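Cytochrome P450 RhF (Acinetobacter radioresistens, PDB 6RO8) probably oxidises organic substrates at a heme iron, as the P450 heme domain of a longer protein that also has a 2Fe-2S domain. Local coordinates at residues 54-59 and 63-68; 229-234 and 239-244; 276-281 and 389-394. One frame throughout, in Å; residues are numbered along the deposited sequence.

Interaction 1. Residues 54-59 and 63-68; sequences PIFFSE and YWIVTR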
loop_
_atom_site.group_PDB
_atom_site.type_symbol
_atom_site.label_atom_id
_atom_site.label_comp_id
_atom_site.label_asym_id
_atom_site.label_seq_id
_atom_site.Cartn_x
_atom_site.Cartn_y
_atom_site.Cartn_z
ATOM N N PRO A 54 21.683 -9.701 -6.930
ATOM C CA PRO A 54 20.776 -8.703 -6.325
ATOM C C PRO A 54 19.834 -8.041 -7.304
ATOM O O PRO A 54 18.712 -7.681 -6.929
ATOM C CB PRO A 54 21.744 -7.686 -5.706
ATOM C CG PRO A 54 23.045 -8.398 -5.619
ATOM C CD PRO A 54 23.096 -9.333 -6.773
ATOM N N ILE A 55 20.263 -7.851 -8.539
ATOM C CA ILE A 55 19.427 -7.298 -9.591
ATOM C C ILE A 55 19.399 -8.298 -10.731
ATOM O O ILE A 55 20.452 -8.726 -11.214
ATOM C CB ILE A 55 19.941 -5.935 -10.081
ATOM C CG1 ILE A 55 19.935 -4.924 -8.924
ATOM C CG2 ILE A 55 19.112 -5.479 -11.270
ATOM C CD1 ILE A 55 20.816 -3.712 -9.137
ATOM N N PHE A 56 18.203 -8.691 -11.144
ATOM C CA PHE A 56 18.091 -9.656 -12.222
ATOM C C PHE A 56 16.812 -9.368 -12.984
ATOM O O PHE A 56 15.900 -8.716 -12.475
ATOM C CB PHE A 56 18.124 -11.089 -11.678
ATOM C CG PHE A 56 16.962 -11.418 -10.784
ATOM C CD1 PHE A 56 17.034 -11.176 -9.414
ATOM C CD2 PHE A 56 15.795 -11.972 -11.314
ATOM C CE1 PHE A 56 15.973 -11.471 -8.590
ATOM C CE2 PHE A 56 14.726 -12.271 -10.491
ATOM C CZ PHE A 56 14.822 -12.024 -9.117
ATOM N N PHE A 57 16.762 -9.835 -14.223
ATOM C CA PHE A 57 15.580 -9.664 -15.052
ATOM C C PHE A 57 14.744 -10.939 -15.040
ATOM O O PHE A 57 15.251 -12.028 -15.334
ATOM C CB PHE A 57 15.940 -9.292 -16.490
ATOM C CG PHE A 57 14.745 -8.977 -17.317
ATOM C CD1 PHE A 57 14.102 -7.756 -17.173
ATOM C CD2 PHE A 57 14.217 -9.919 -18.202
ATOM C CE1 PHE A 57 12.968 -7.457 -17.904
ATOM C CE2 PHE A 57 13.074 -9.621 -18.950
ATOM C CZ PHE A 57 12.452 -8.392 -18.795
ATOM N N SER A 58 13.466 -10.803 -14.707
ATOM C CA SER A 58 12.541 -11.924 -14.746
ATOM C C SER A 58 11.783 -11.880 -16.073
ATOM O O SER A 58 11.041 -10.927 -16.354
ATOM C CB SER A 58 11.586 -11.895 -13.555
ATOM O OG SER A 58 10.534 -12.845 -13.714
ATOM N N GLU A 59 11.991 -12.901 -16.900
ATOM C CA GLU A 59 11.173 -13.062 -18.091
ATOM C C GLU A 59 9.767 -13.505 -17.744
ATOM O O GLU A 59 8.832 -13.241 -18.511
ATOM C CB GLU A 59 11.825 -14.065 -19.028
ATOM C CG GLU A 59 13.181 -13.609 -19.484
ATOM C CD GLU A 59 13.917 -14.672 -20.245
ATOM O OE1 GLU A 59 15.154 -14.553 -20.367
ATOM O OE2 GLU A 59 13.260 -15.626 -20.713
ATOM N N TYR A 63 9.982 -7.817 -15.970
ATOM C CA TYR A 63 10.402 -6.743 -15.081
ATOM C C TYR A 63 11.800 -7.029 -14.563
ATOM O O TYR A 63 12.154 -8.183 -14.309
ATOM C CB TYR A 63 9.431 -6.586 -13.880
ATOM C CG TYR A 63 8.309 -5.583 -14.068
ATOM C CD1 TYR A 63 7.199 -5.884 -14.850
ATOM C CD2 TYR A 63 8.341 -4.348 -13.431
ATOM C CE1 TYR A 63 6.172 -4.981 -15.012
ATOM C CE2 TYR A 63 7.307 -3.433 -13.586
ATOM C CZ TYR A 63 6.229 -3.755 -14.380
ATOM O OH TYR A 63 5.204 -2.843 -14.549
ATOM N N TRP A 64 12.601 -5.985 -14.417
ATOM C CA TRP A 64 13.786 -6.138 -13.592
ATOM C C TRP A 64 13.362 -6.276 -12.132
ATOM O O TRP A 64 12.381 -5.662 -11.682
ATOM C CB TRP A 64 14.719 -4.948 -13.762
ATOM C CG TRP A 64 15.418 -4.922 -15.081
ATOM C CD1 TRP A 64 15.042 -4.235 -16.200
ATOM C CD2 TRP A 64 16.627 -5.608 -15.418
ATOM N NE1 TRP A 64 15.941 -4.456 -17.219
ATOM C CE2 TRP A 64 16.924 -5.295 -16.764
ATOM C CE3 TRP A 64 17.489 -6.456 -14.713
ATOM C CZ2 TRP A 64 18.046 -5.801 -17.419
ATOM C CZ3 TRP A 64 18.597 -6.963 -15.367
ATOM C CH2 TRP A 64 18.869 -6.629 -16.709
ATOM N N ILE A 65 14.082 -7.115 -11.394
ATOM C CA ILE A 65 13.834 -7.285 -9.968
ATOM C C ILE A 65 15.015 -6.700 -9.195
ATOM O O ILE A 65 16.177 -7.021 -9.471
ATOM C CB ILE A 65 13.588 -8.761 -9.600
ATOM C CG1 ILE A 65 12.576 -9.410 -10.554
ATOM C CG2 ILE A 65 13.154 -8.868 -8.132
ATOM C CD1 ILE A 65 11.133 -9.188 -10.232
ATOM N N VAL A 66 14.713 -5.835 -8.235
ATOM C CA VAL A 66 15.719 -5.119 -7.457
ATOM C C VAL A 66 15.494 -5.491 -5.996
ATOM O O VAL A 66 14.432 -5.199 -5.434
ATOM C CB VAL A 66 15.612 -3.610 -7.692
ATOM C CG1 VAL A 66 16.697 -2.878 -6.984
ATOM C CG2 VAL A 66 15.661 -3.331 -9.188
ATOM N N THR A 67 16.479 -6.161 -5.389
ATOM C CA THR A 67 16.296 -6.842 -4.112
ATOM C C THR A 67 17.000 -6.188 -2.935
ATOM O O THR A 67 16.614 -6.456 -1.796
ATOM C CB THR A 67 16.776 -8.297 -4.205
ATOM O OG1 THR A 67 18.198 -8.322 -4.364
ATOM C CG2 THR A 67 16.089 -9.035 -5.376
ATOM N N ARG A 68 17.992 -5.328 -3.168
ATOM C CA ARG A 68 18.837 -4.793 -2.107
ATOM C C ARG A 68 18.423 -3.393 -1.671
ATOM O O ARG A 68 17.875 -2.615 -2.454
ATOM C CB ARG A 68 20.293 -4.758 -2.553
ATOM C CG ARG A 68 20.945 -6.114 -2.487
ATOM C CD ARG A 68 22.419 -5.999 -2.672
ATOM N NE ARG A 68 23.037 -7.283 -2.411
ATOM C CZ ARG A 68 24.316 -7.542 -2.627
ATOM N NH1 ARG A 68 25.100 -6.594 -3.114
ATOM N NH2 ARG A 68 24.802 -8.749 -2.370
#
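I65 lies over one face of the F56 ring, its CB 3.8 Å from the ring centroid, and the two side chains run side by side on the buried face of the hairpin. F56 can spread under I65 because its CG sits between the backbone N and the carbonyl carbon (chi1 64°). Beyond the F56 ring, T67 OG1 donates to P54 O (2.7 Å) on an in-plane lone pair, while T67 N reaches that oxygen nearly head-on, so two bonds grip one carbonyl. The strands 55-58 and 63-66 form an antiparallel beta hairpin at the edge of the main P450 sheet; F56-I65 and S58-Y63 are its hydrogen-bonded pairs, with I65 N to F56 O at 2.7 Å. The other face carries I55, V66, F57 and W64, and is more open at the F57-W64 end. There F57 turns its edge toward the five-membered ring of W64 (centroids 4.9 Å apart, planes at 68°), and its CB stands over the six-membered ring. Near the partly exposed far end, P54 CG lies over the centre of the R68 guanidinium, whose NH2 is bonded to R50 O.

Interaction 2. Residues 229-234 and 239-244; sequences EKMKNN and GWMYDM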
loop_
_atom_site.group_PDB
_atom_site.type_symbol
_atom_site.label_atom_id
_atom_site.label_comp_id
_atom_site.label_asym_id
_atom_site.label_seq_id
_atom_site.Cartn_x
_atom_site.Cartn_y
_atom_site.Cartn_z
ATOM N N GLU A 229 -18.569 15.042 -9.133
ATOM C CA GLU A 229 -19.505 16.012 -9.678
ATOM C C GLU A 229 -20.312 16.662 -8.572
ATOM O O GLU A 229 -20.508 17.882 -8.577
ATOM C CB GLU A 229 -20.422 15.337 -10.699
ATOM C CG GLU A 229 -21.039 16.289 -11.717
ATOM C CD GLU A 229 -20.035 17.279 -12.294
ATOM O OE1 GLU A 229 -18.874 16.877 -12.548
ATOM O OE2 GLU A 229 -20.407 18.459 -12.495
ATOM N N LYS A 230 -20.781 15.864 -7.610
ATOM C CA LYS A 230 -21.525 16.418 -6.484
ATOM C C LYS A 230 -20.640 17.296 -5.611
ATOM O O LYS A 230 -21.058 18.377 -5.177
ATOM C CB LYS A 230 -22.140 15.292 -5.655
ATOM C CG LYS A 230 -22.919 14.279 -6.472
ATOM C CD LYS A 230 -23.922 13.511 -5.620
ATOM C CE LYS A 230 -24.253 12.160 -6.234
ATOM N NZ LYS A 230 -25.163 11.342 -5.387
ATOM N N MET A 231 -19.422 16.842 -5.328
ATOM C CA MET A 231 -18.519 17.660 -4.528
ATOM C C MET A 231 -18.187 18.960 -5.251
ATOM O O MET A 231 -18.143 20.033 -4.629
ATOM C CB MET A 231 -17.256 16.865 -4.192
ATOM C CG MET A 231 -17.541 15.633 -3.339
ATOM S SD MET A 231 -16.080 14.657 -2.919
ATOM C CE MET A 231 -14.823 15.743 -3.565
ATOM N N LYS A 232 -17.972 18.881 -6.571
ATOM C CA LYS A 232 -17.758 20.081 -7.372
ATOM C C LYS A 232 -18.853 21.104 -7.113
ATOM O O LYS A 232 -18.602 22.315 -7.113
ATOM C CB LYS A 232 -17.715 19.717 -8.861
ATOM C CG LYS A 232 -16.332 19.737 -9.485
ATOM C CD LYS A 232 -16.313 18.901 -10.760
ATOM C CE LYS A 232 -15.086 19.186 -11.626
ATOM N NZ LYS A 232 -14.858 18.141 -12.659
ATOM N N ASN A 233 -20.071 20.626 -6.867
ATOM C CA ASN A 233 -21.230 21.478 -6.686
ATOM C C ASN A 233 -21.415 21.945 -5.257
ATOM O O ASN A 233 -22.242 22.826 -5.017
ATOM C CB ASN A 233 -22.487 20.743 -7.153
ATOM C CG ASN A 233 -22.726 20.910 -8.624
ATOM O OD1 ASN A 233 -22.279 21.885 -9.231
ATOM N ND2 ASN A 233 -23.412 19.941 -9.222
ATOM N N ASN A 234 -20.673 21.387 -4.306
ATOM C CA ASN A 234 -20.727 21.846 -2.922
ATOM C C ASN A 234 -19.378 22.422 -2.502
ATOM O O ASN A 234 -18.584 21.735 -1.837
ATOM C CB ASN A 234 -21.144 20.735 -1.967
ATOM C CG ASN A 234 -21.422 21.258 -0.567
ATOM O OD1 ASN A 234 -20.899 22.285 -0.152
ATOM N ND2 ASN A 234 -22.309 20.577 0.146
ATOM N N GLY A 239 -12.380 18.626 3.187
ATOM C CA GLY A 239 -11.767 17.331 2.950
ATOM C C GLY A 239 -10.718 17.504 1.874
ATOM O O GLY A 239 -10.732 18.459 1.099
ATOM N N TRP A 240 -9.795 16.548 1.809
ATOM C CA TRP A 240 -8.684 16.696 0.874
ATOM C C TRP A 240 -9.160 16.813 -0.576
ATOM O O TRP A 240 -8.588 17.582 -1.362
ATOM C CB TRP A 240 -7.733 15.527 1.015
ATOM C CG TRP A 240 -6.425 15.798 0.401
ATOM C CD1 TRP A 240 -5.808 17.011 0.271
ATOM C CD2 TRP A 240 -5.548 14.834 -0.163
ATOM N NE1 TRP A 240 -4.588 16.855 -0.343
ATOM C CE2 TRP A 240 -4.408 15.525 -0.623
ATOM C CE3 TRP A 240 -5.612 13.446 -0.324
ATOM C CZ2 TRP A 240 -3.341 14.870 -1.230
ATOM C CZ3 TRP A 240 -4.566 12.801 -0.940
ATOM C CH2 TRP A 240 -3.440 13.505 -1.376
ATOM N N MET A 241 -10.207 16.073 -0.952
ATOM C CA MET A 241 -10.680 16.166 -2.331
ATOM C C MET A 241 -11.265 17.546 -2.620
ATOM O O MET A 241 -11.080 18.091 -3.715
ATOM C CB MET A 241 -11.696 15.059 -2.618
ATOM C CG MET A 241 -11.081 13.680 -2.810
ATOM S SD MET A 241 -9.737 13.696 -4.019
ATOM C CE MET A 241 -10.530 14.464 -5.439
ATOM N N TYR A 242 -11.954 18.144 -1.639
ATOM C CA TYR A 242 -12.406 19.525 -1.792
ATOM C C TYR A 242 -11.235 20.482 -1.958
ATOM O O TYR A 242 -11.357 21.494 -2.661
ATOM C CB TYR A 242 -13.244 19.953 -0.592
ATOM C CG TYR A 242 -14.609 19.328 -0.581
ATOM C CD1 TYR A 242 -15.573 19.673 -1.537
ATOM C CD2 TYR A 242 -14.941 18.387 0.382
ATOM C CE1 TYR A 242 -16.835 19.088 -1.528
ATOM C CE2 TYR A 242 -16.193 17.795 0.399
ATOM C CZ TYR A 242 -17.136 18.148 -0.554
ATOM O OH TYR A 242 -18.366 17.541 -0.513
ATOM N N ASP A 243 -10.098 20.192 -1.324
ATOM C CA ASP A 243 -8.921 21.022 -1.548
ATOM C C ASP A 243 -8.483 20.952 -3.005
ATOM O O ASP A 243 -8.256 21.984 -3.648
ATOM C CB ASP A 243 -7.788 20.599 -0.619
ATOM C CG ASP A 243 -8.132 20.784 0.836
ATOM O OD1 ASP A 243 -8.953 21.668 1.155
ATOM O OD2 ASP A 243 -7.583 20.032 1.666
ATOM N N MET A 244 -8.373 19.737 -3.548
ATOM C CA MET A 244 -7.971 19.602 -4.943
ATOM C C MET A 244 -8.951 20.326 -5.862
ATOM O O MET A 244 -8.541 21.114 -6.724
ATOM C CB MET A 244 -7.865 18.125 -5.339
ATOM C CG MET A 244 -7.384 17.184 -4.266
ATOM S SD MET A 244 -6.834 15.619 -4.973
ATOM C CE MET A 244 -6.319 14.717 -3.515
#
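M231 leans along the ring of Y242, and the pair makes most of the contact. Its CB lies 3.5 Å from Y242 CE1 and its CG 3.5 Å from Y242 OH, so the base of the methionine follows the outer end of the phenol. The sulfur then rises above the ring: SD is 4.7 Å from the centroid and 24° off the normal, a Met-aromatic contact made at a distance. The chain is extended as far as SD (chi2 180°) and bends only at its last torsion, which carries CE over the same ring and on to M241 CB, 3.3 Å away. M241 meets it chiefly with CB; its own chain bends twice, and the side chain packs against L180 and M264. The contact joins two consecutive helices of the P450 fold: the end of helix 207-233, the G helix, gives way through the six-residue link 234-239 to helix 240-250, the H helix, with G239 as its N-cap. Y242 projects back across this link toward the last turn of the earlier helix. There it also meets N234, whose backbone O lies 3.2 Å from CE1, approaching the ring obliquely. N234 N in turn bonds to M231 O, holding the chain end close to the phenol. One residue before M241, W240 turns to the other side of its helix, where it touches the heme and meets F132 edge-to-face.

Interaction 3. Residues 276-281 and 389-394; sequences ALASAN and MEMCIF
M391 reaches across to S279 and A278, and its side chain runs the length of the contact. CB leaves helix 389-394 in the direction of the partner helix. With CG anti to the carbonyl carbon (chi1 -69°), the next methylene arrives 3.4 Å from S279 OG; this is a van der Waals meeting, since the hydroxyl is hydrogen-bonded to T275 O in its own helix. From CG the chain continues extended, bringing SD to 3.9 Å from A278 CB. At the last bond it bends, and the terminal CE settles 3.6 Å from A278 O, against the backbone of the segment 276-281. The two helices are the C-terminal part of the I-helix, 273-288, and the L-helix, 384-401, of the cytochrome P450 fold; the axes of the short segments pass 9.6 Å apart at 38°, within the conserved four-helix core completed by helices 134-155 and 170-179. The close approach of S279 and M391, CA to CA 5.3 Å, suits the small residues on the I-helix side. One turn further along, F394 offers its ring edge to S279: OG lies near the ring plane, 3.5 Å from CD2, and S279 CB is close to the same atom. Beyond S279, F394 packs on I171 and V148, while M391 also rests on V307 and L311 of helix 303-314. A278 touches the heme as well as the methionine.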
loop_
_atom_site.group_PDB
_atom_site.type_symbol
_atom_site.label_atom_id
_atom_site.label_comp_id
_atom_site.label_asym_id
_atom_site.label_seq_id
_atom_site.Cartn_x
_atom_site.Cartn_y
_atom_site.Cartn_z
ATOM N N ALA A 276 -5.111 -0.680 6.287
ATOM C CA ALA A 276 -5.771 -1.853 6.854
ATOM C C ALA A 276 -4.873 -3.078 6.759
ATOM O O ALA A 276 -4.736 -3.823 7.732
ATOM C CB ALA A 276 -7.107 -2.120 6.162
ATOM N N LEU A 277 -4.260 -3.307 5.585
ATOM C CA LEU A 277 -3.338 -4.432 5.457
ATOM C C LEU A 277 -2.208 -4.328 6.477
ATOM O O LEU A 277 -1.885 -5.311 7.158
ATOM C CB LEU A 277 -2.775 -4.489 4.042
ATOM C CG LEU A 277 -3.763 -4.756 2.912
ATOM C CD1 LEU A 277 -3.092 -4.475 1.580
ATOM C CD2 LEU A 277 -4.275 -6.188 2.972
ATOM N N ALA A 278 -1.616 -3.132 6.614
ATOM C CA ALA A 278 -0.471 -2.955 7.504
ATOM C C ALA A 278 -0.860 -3.193 8.963
ATOM O O ALA A 278 -0.092 -3.798 9.723
ATOM C CB ALA A 278 0.134 -1.553 7.333
ATOM N N SER A 279 -2.046 -2.708 9.367
ATOM C CA SER A 279 -2.546 -2.931 10.727
ATOM C C SER A 279 -2.753 -4.400 11.027
ATOM O O SER A 279 -2.543 -4.839 12.170
ATOM C CB SER A 279 -3.863 -2.170 10.967
ATOM O OG SER A 279 -3.785 -0.809 10.599
ATOM N N ALA A 280 -3.229 -5.156 10.036
ATOM C CA ALA A 280 -3.366 -6.589 10.242
ATOM C C ALA A 280 -1.994 -7.261 10.347
ATOM O O ALA A 280 -1.777 -8.130 11.209
ATOM C CB ALA A 280 -4.202 -7.196 9.127
ATOM N N ASN A 281 -1.045 -6.849 9.502
ATOM C CA ASN A 281 0.307 -7.398 9.579
ATOM C C ASN A 281 0.931 -7.144 10.940
ATOM O O ASN A 281 1.543 -8.042 11.536
ATOM C CB ASN A 281 1.186 -6.780 8.500
ATOM C CG ASN A 281 0.849 -7.273 7.150
ATOM O OD1 ASN A 281 0.187 -8.301 7.005
ATOM N ND2 ASN A 281 1.265 -6.524 6.129
ATOM N N MET A 389 -0.559 6.674 12.584
ATOM C CA MET A 389 -1.516 7.028 13.616
ATOM C C MET A 389 -2.580 5.947 13.765
ATOM O O MET A 389 -2.906 5.550 14.882
ATOM C CB MET A 389 -2.136 8.366 13.261
ATOM C CG MET A 389 -3.295 8.774 14.077
ATOM S SD MET A 389 -4.716 8.768 12.986
ATOM C CE MET A 389 -4.474 10.249 12.025
ATOM N N GLU A 390 -3.124 5.427 12.652
ATOM C CA GLU A 390 -4.192 4.437 12.793
ATOM C C GLU A 390 -3.653 3.135 13.365
ATOM O O GLU A 390 -4.320 2.495 14.184
ATOM C CB GLU A 390 -4.889 4.206 11.459
ATOM C CG GLU A 390 -5.571 5.438 10.918
ATOM C CD GLU A 390 -6.327 5.167 9.641
ATOM O OE1 GLU A 390 -7.200 4.277 9.635
ATOM O OE2 GLU A 390 -6.037 5.846 8.638
ATOM N N MET A 391 -2.419 2.766 13.005
ATOM C CA MET A 391 -1.838 1.535 13.531
ATOM C C MET A 391 -1.586 1.628 15.041
ATOM O O MET A 391 -1.901 0.693 15.788
ATOM C CB MET A 391 -0.561 1.224 12.757
ATOM C CG MET A 391 -0.831 0.803 11.292
ATOM S SD MET A 391 0.743 0.716 10.425
ATOM C CE MET A 391 1.448 -0.817 11.051
ATOM N N CYS A 392 -1.053 2.752 15.525
ATOM C CA CYS A 392 -0.862 2.898 16.978
ATOM C C CYS A 392 -2.170 2.790 17.752
ATOM O O CYS A 392 -2.252 2.021 18.717
ATOM C CB CYS A 392 -0.143 4.212 17.280
ATOM S SG CYS A 392 1.435 4.339 16.406
ATOM N N ILE A 393 -3.204 3.529 17.340
ATOM C CA ILE A 393 -4.462 3.499 18.081
ATOM C C ILE A 393 -5.033 2.083 18.116
ATOM O O ILE A 393 -5.468 1.603 19.172
ATOM C CB ILE A 393 -5.471 4.501 17.492
ATOM C CG1 ILE A 393 -5.054 5.939 17.826
ATOM C CG2 ILE A 393 -6.872 4.252 18.042
ATOM C CD1 ILE A 393 -5.395 6.944 16.723
ATOM N N PHE A 394 -5.012 1.379 16.980
ATOM C CA PHE A 394 -5.455 -0.015 16.989
ATOM C C PHE A 394 -4.737 -0.795 18.075
ATOM O O PHE A 394 -5.369 -1.389 18.955
ATOM C CB PHE A 394 -5.214 -0.692 15.639
ATOM C CG PHE A 394 -6.212 -0.335 14.594
ATOM C CD1 PHE A 394 -7.568 -0.332 14.880
ATOM C CD2 PHE A 394 -5.790 -0.003 13.309
ATOM C CE1 PHE A 394 -8.484 -0.000 13.896
ATOM C CE2 PHE A 394 -6.692 0.331 12.336
ATOM C CZ PHE A 394 -8.038 0.328 12.621
#

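In the fold
From the N terminus, interaction 1 comes first and closes the four-residue turn 59-62, pairing two neighbouring strands at the edge of the main sheet. Far along the chain, interaction 2 closes the six-residue link between helix 207-233 and helix 240-250. Interaction 3 spans much more: 107 residues, including the strands 320-324 and 340-343 that extend the sheet of interaction 1, separate its two segments. The three follow one another in series, and none nests within or crosses another. Interactions 1 and 2 lie on opposite sides of the chain's centre, their centres about 41 Å apart. Interaction 3 is the most central, joining the I-helix and the L-helix beside the heme.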